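Local coordinates for protein F420-dependent methylenetetrahydromethanopterin dehydrogenase (Methanopyrus kandleri, PDB 1QV9) that catalyses the reversible, coenzyme F420-dependent reduction of methenyl-tetrahydromethanopterin to methylene-tetrahydromethanopterin in methanogenesis from carbon dioxide, at residues Ile139-Thr151 with Met241-Glu253. Numbering follows the deposited sequence.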
loop_
_atom_site.group_PDB
_atom_site.type_symbol
_atom_site.label_atom_id
_atom_site.label_comp_id
_atom_site.label_asym_id
_atom_site.label_seq_id
_atom_site.Cartn_x
_atom_site.Cartn_y
_atom_site.Cartn_z
ATOM N N ILE A 139 -16.392 6.301 10.555
ATOM C CA ILE A 139 -15.408 5.738 9.635
ATOM C C ILE A 139 -16.077 5.445 8.297
ATOM O O ILE A 139 -15.550 5.743 7.234
ATOM C CB ILE A 139 -14.784 4.465 10.217
ATOM C CG1 ILE A 139 -13.947 4.873 11.436
ATOM C CG2 ILE A 139 -13.977 3.718 9.158
ATOM C CD1 ILE A 139 -13.343 3.686 12.167
ATOM N N TYR A 140 -17.267 4.849 8.325
ATOM C CA TYR A 140 -17.958 4.577 7.073
ATOM C C TYR A 140 -18.271 5.860 6.315
ATOM O O TYR A 140 -18.075 5.921 5.105
ATOM C CB TYR A 140 -19.292 3.845 7.379
ATOM C CG TYR A 140 -20.135 3.540 6.166
ATOM C CD1 TYR A 140 -20.001 2.319 5.521
ATOM C CD2 TYR A 140 -21.057 4.475 5.671
ATOM C CE1 TYR A 140 -20.796 2.006 4.383
ATOM C CE2 TYR A 140 -21.841 4.185 4.531
ATOM C CZ TYR A 140 -21.705 2.945 3.910
ATOM O OH TYR A 140 -22.516 2.655 2.821
ATOM N N ASN A 141 -18.791 6.846 7.041
ATOM C CA ASN A 141 -19.099 8.116 6.378
ATOM C C ASN A 141 -17.836 8.758 5.807
ATOM O O ASN A 141 -17.928 9.426 4.768
ATOM C CB ASN A 141 -19.841 9.054 7.295
ATOM C CG ASN A 141 -21.306 8.721 7.311
ATOM O OD1 ASN A 141 -21.791 7.999 8.184
ATOM N ND2 ASN A 141 -22.015 9.197 6.295
ATOM N N ALA A 142 -16.698 8.596 6.469
ATOM C CA ALA A 142 -15.436 9.143 5.914
ATOM C C ALA A 142 -15.124 8.464 4.581
ATOM O O ALA A 142 -14.732 9.109 3.619
ATOM C CB ALA A 142 -14.266 8.916 6.906
ATOM N N ASP A 143 -15.293 7.136 4.507
ATOM C CA ASP A 143 -15.024 6.442 3.279
ATOM C C ASP A 143 -16.012 6.837 2.190
ATOM O O ASP A 143 -15.596 7.055 1.030
ATOM C CB ASP A 143 -15.060 4.923 3.510
ATOM C CG ASP A 143 -13.806 4.417 4.207
ATOM O OD1 ASP A 143 -12.724 5.059 4.095
ATOM O OD2 ASP A 143 -13.889 3.356 4.873
ATOM N N LEU A 144 -17.297 6.907 2.539
ATOM C CA LEU A 144 -18.308 7.294 1.554
ATOM C C LEU A 144 -18.055 8.721 1.051
ATOM O O LEU A 144 -18.162 8.968 -0.153
ATOM C CB LEU A 144 -19.694 7.131 2.181
ATOM C CG LEU A 144 -20.855 7.642 1.336
ATOM C CD1 LEU A 144 -20.928 6.916 0.002
ATOM C CD2 LEU A 144 -22.179 7.425 2.129
HETATM N N MSE A 145 -17.696 9.639 1.963
HETATM C CA MSE A 145 -17.417 11.034 1.543
HETATM C C MSE A 145 -16.249 11.057 0.560
HETATM O O MSE A 145 -16.275 11.799 -0.456
HETATM C CB MSE A 145 -17.094 11.895 2.773
HETATM C CG MSE A 145 -16.928 13.355 2.408
HETATM SE SE MSE A 145 -16.644 14.407 4.048
HETATM C CE MSE A 145 -18.302 13.902 4.946
ATOM N N LYS A 146 -15.209 10.270 0.835
ATOM C CA LYS A 146 -14.059 10.233 -0.082
ATOM C C LYS A 146 -14.522 9.718 -1.457
ATOM O O LYS A 146 -14.135 10.237 -2.508
ATOM C CB LYS A 146 -12.960 9.319 0.502
ATOM C CG LYS A 146 -11.789 9.034 -0.402
ATOM C CD LYS A 146 -11.152 10.304 -0.911
ATOM C CE LYS A 146 -9.897 9.978 -1.695
ATOM N NZ LYS A 146 -9.270 11.169 -2.285
ATOM N N VAL A 147 -15.340 8.664 -1.457
ATOM C CA VAL A 147 -15.830 8.145 -2.729
ATOM C C VAL A 147 -16.636 9.196 -3.488
ATOM O O VAL A 147 -16.358 9.459 -4.667
ATOM C CB VAL A 147 -16.716 6.893 -2.478
ATOM C CG1 VAL A 147 -17.469 6.483 -3.796
ATOM C CG2 VAL A 147 -15.852 5.753 -1.977
ATOM N N LEU A 148 -17.616 9.799 -2.831
ATOM C CA LEU A 148 -18.474 10.770 -3.533
ATOM C C LEU A 148 -17.701 12.001 -4.010
ATOM O O LEU A 148 -18.024 12.584 -5.063
ATOM C CB LEU A 148 -19.666 11.166 -2.644
ATOM C CG LEU A 148 -20.539 9.961 -2.259
ATOM C CD1 LEU A 148 -21.666 10.427 -1.389
ATOM C CD2 LEU A 148 -21.123 9.304 -3.529
ATOM N N ALA A 149 -16.667 12.379 -3.277
ATOM C CA ALA A 149 -15.886 13.555 -3.667
ATOM C C ALA A 149 -14.903 13.228 -4.769
ATOM O O ALA A 149 -14.969 13.824 -5.851
ATOM C CB ALA A 149 -15.147 14.110 -2.428
ATOM N N ALA A 150 -14.003 12.277 -4.536
ATOM C CA ALA A 150 -12.958 11.965 -5.504
ATOM C C ALA A 150 -13.424 11.367 -6.826
ATOM O O ALA A 150 -12.702 11.423 -7.810
ATOM C CB ALA A 150 -11.859 11.100 -4.837
ATOM N N THR A 151 -14.618 10.768 -6.850
ATOM C CA THR A 151 -15.121 10.228 -8.133
ATOM C C THR A 151 -15.774 11.338 -8.949
ATOM O O THR A 151 -16.038 11.149 -10.152
ATOM C CB THR A 151 -16.174 9.129 -7.910
ATOM O OG1 THR A 151 -17.279 9.689 -7.196
ATOM C CG2 THR A 151 -15.533 7.924 -7.177
HETATM N N MSE A 241 -16.858 -0.717 1.251
HETATM C CA MSE A 241 -16.816 0.749 1.135
HETATM C C MSE A 241 -15.396 1.277 1.360
HETATM O O MSE A 241 -14.989 2.248 0.690
HETATM C CB MSE A 241 -17.800 1.401 2.091
HETATM C CG MSE A 241 -17.921 2.909 1.894
HETATM SE SE MSE A 241 -18.616 3.459 0.116
HETATM C CE MSE A 241 -20.505 3.003 0.427
ATOM N N ARG A 242 -14.657 0.653 2.268
ATOM C CA ARG A 242 -13.260 1.080 2.506
ATOM C C ARG A 242 -12.446 0.866 1.213
ATOM O O ARG A 242 -11.604 1.707 0.850
ATOM C CB ARG A 242 -12.673 0.289 3.687
ATOM C CG ARG A 242 -11.160 0.400 3.865
ATOM C CD ARG A 242 -10.815 -0.215 5.219
ATOM N NE ARG A 242 -9.369 -0.209 5.463
ATOM C CZ ARG A 242 -8.533 -1.147 5.024
ATOM N NH1 ARG A 242 -7.218 -1.066 5.293
ATOM N NH2 ARG A 242 -8.981 -2.200 4.331
ATOM N N LYS A 243 -12.673 -0.220 0.469
ATOM C CA LYS A 243 -11.950 -0.429 -0.788
ATOM C C LYS A 243 -12.422 0.503 -1.905
ATOM O O LYS A 243 -11.647 0.863 -2.792
ATOM C CB LYS A 243 -12.054 -1.893 -1.256
ATOM C CG LYS A 243 -11.193 -2.800 -0.361
ATOM C CD LYS A 243 -9.730 -2.290 -0.304
ATOM C CE LYS A 243 -8.757 -3.260 0.377
ATOM N NZ LYS A 243 -9.088 -3.399 1.795
ATOM N N ALA A 244 -13.709 0.860 -1.897
ATOM C CA ALA A 244 -14.200 1.804 -2.883
ATOM C C ALA A 244 -13.464 3.140 -2.616
ATOM O O ALA A 244 -13.098 3.800 -3.580
ATOM C CB ALA A 244 -15.757 1.988 -2.770
ATOM N N ALA A 245 -13.257 3.517 -1.353
ATOM C CA ALA A 245 -12.547 4.817 -1.089
ATOM C C ALA A 245 -11.117 4.708 -1.604
ATOM O O ALA A 245 -10.538 5.701 -2.101
ATOM C CB ALA A 245 -12.519 5.119 0.404
ATOM N N GLU A 246 -10.494 3.533 -1.475
ATOM C CA GLU A 246 -9.122 3.366 -1.953
ATOM C C GLU A 246 -9.075 3.524 -3.478
ATOM O O GLU A 246 -8.132 4.108 -4.032
ATOM C CB GLU A 246 -8.599 1.991 -1.531
ATOM C CG GLU A 246 -7.167 1.699 -1.875
ATOM C CD GLU A 246 -6.853 0.250 -1.579
ATOM O OE1 GLU A 246 -7.131 -0.171 -0.438
ATOM O OE2 GLU A 246 -6.362 -0.458 -2.481
ATOM N N LEU A 247 -10.083 3.008 -4.186
ATOM C CA LEU A 247 -10.111 3.172 -5.637
ATOM C C LEU A 247 -10.244 4.638 -5.993
ATOM O O LEU A 247 -9.589 5.096 -6.937
ATOM C CB LEU A 247 -11.308 2.402 -6.246
ATOM C CG LEU A 247 -11.064 0.940 -6.585
ATOM C CD1 LEU A 247 -12.431 0.262 -6.771
ATOM C CD2 LEU A 247 -10.245 0.815 -7.870
ATOM N N ALA A 248 -11.104 5.347 -5.264
ATOM C CA ALA A 248 -11.310 6.769 -5.545
ATOM C C ALA A 248 -9.995 7.495 -5.267
ATOM O O ALA A 248 -9.609 8.436 -6.018
ATOM C CB ALA A 248 -12.446 7.317 -4.685
ATOM N N ASP A 249 -9.305 7.131 -4.190
ATOM C CA ASP A 249 -7.992 7.751 -3.881
ATOM C C ASP A 249 -6.997 7.466 -5.027
ATOM O O ASP A 249 -6.248 8.353 -5.452
ATOM C CB ASP A 249 -7.404 7.171 -2.574
ATOM C CG ASP A 249 -6.086 7.850 -2.176
ATOM O OD1 ASP A 249 -6.197 8.980 -1.677
ATOM O OD2 ASP A 249 -4.997 7.273 -2.374
ATOM N N GLU A 250 -6.976 6.236 -5.532
ATOM C CA GLU A 250 -6.076 5.890 -6.628
ATOM C C GLU A 250 -6.374 6.730 -7.867
ATOM O O GLU A 250 -5.444 7.132 -8.586
ATOM C CB GLU A 250 -6.219 4.410 -7.020
ATOM C CG GLU A 250 -5.573 3.475 -6.073
ATOM C CD GLU A 250 -5.519 2.026 -6.605
ATOM O OE1 GLU A 250 -5.910 1.747 -7.769
ATOM O OE2 GLU A 250 -5.067 1.169 -5.835
ATOM N N ALA A 251 -7.646 6.982 -8.136
ATOM C CA ALA A 251 -8.010 7.775 -9.311
ATOM C C ALA A 251 -7.464 9.169 -9.129
ATOM O O ALA A 251 -6.873 9.746 -10.067
ATOM C CB ALA A 251 -9.536 7.833 -9.465
ATOM N N ARG A 252 -7.639 9.733 -7.935
ATOM C CA ARG A 252 -7.158 11.102 -7.746
ATOM C C ARG A 252 -5.633 11.152 -7.860
ATOM O O ARG A 252 -5.089 12.142 -8.451
ATOM C CB ARG A 252 -7.622 11.644 -6.419
ATOM C CG ARG A 252 -7.311 13.147 -6.251
ATOM C CD ARG A 252 -8.310 13.702 -5.361
ATOM N NE ARG A 252 -8.265 15.160 -5.172
ATOM C CZ ARG A 252 -8.980 16.049 -5.854
ATOM N NH1 ARG A 252 -8.873 17.327 -5.519
ATOM N NH2 ARG A 252 -9.814 15.721 -6.836
ATOM N N GLU A 253 -4.914 10.165 -7.319
ATOM C CA GLU A 253 -3.451 10.178 -7.422
ATOM C C GLU A 253 -3.022 10.093 -8.899
ATOM O O GLU A 253 -2.003 10.661 -9.258
ATOM C CB GLU A 253 -2.806 9.056 -6.596
ATOM C CG GLU A 253 -2.962 9.272 -5.077
ATOM C CD GLU A 253 -2.302 10.560 -4.540
ATOM O OE1 GLU A 253 -2.977 11.351 -3.847
ATOM O OE2 GLU A 253 -1.102 10.725 -4.785
HETATM O O HOH W 1 -10.323 12.991 -8.067
#
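M241, a selenomethionine, is the knob that fits into a hole formed by Y140, D143, L144 and V147. Its CG stands anti to the backbone N (chi1 -173°), and bends at the next two torsions fold the chain so that SE reaches L144 and V147 while the methyl turns to the tyrosine. The two side chains cross at about a right angle; SE lies 5.4 Å from the centroid of the Y140 ring, an oblique Met-aromatic contact, and M241 CE is 3.7 Å from Y140 CZ. A long, flexible, apolar residue suits such an irregular pocket, while the Y140 hydroxyl is bonded to the A123 carbonyl. D143 lies alongside R242, OD2 against R242 CA (3.3 Å) and OD1 against A245 CB, its carboxylate turned 63° from the guanidinium plane. One turn on, alanines let the backbones close in: V147 and A245 bring their CA atoms within 5.0 Å, and A150 CB meets A248 CB at 3.8 Å. T151 OG1 donates back to V147 O, and T151 CG2 lies against A248 CB.

K146 is the reciprocal knob, set among A245, A248, D249 and R252. Lysine suits the place: its long aliphatic chain packs on A245 and D249, while NZ makes a long salt bridge of 3.8 Å to D249 OD1, whose carboxylate also pairs with R242 of a second subunit. Cutting the chain back to an alanine is likely to open a gap over A245 and deprive that carboxylate of a nearby positive charge. Beyond it, a water in the R252 guanidinium plane accepts from NH2 and donates to A150 O, while NH1 forms a salt bridge with E136 of that second subunit.

The axes of segments 139-150 and 241-253 approach to 8.2 Å and cross at 35°, a close knobs-into-holes packing that joins helix 134-150 to the long helix 227-257 in the subunit's helix bundle.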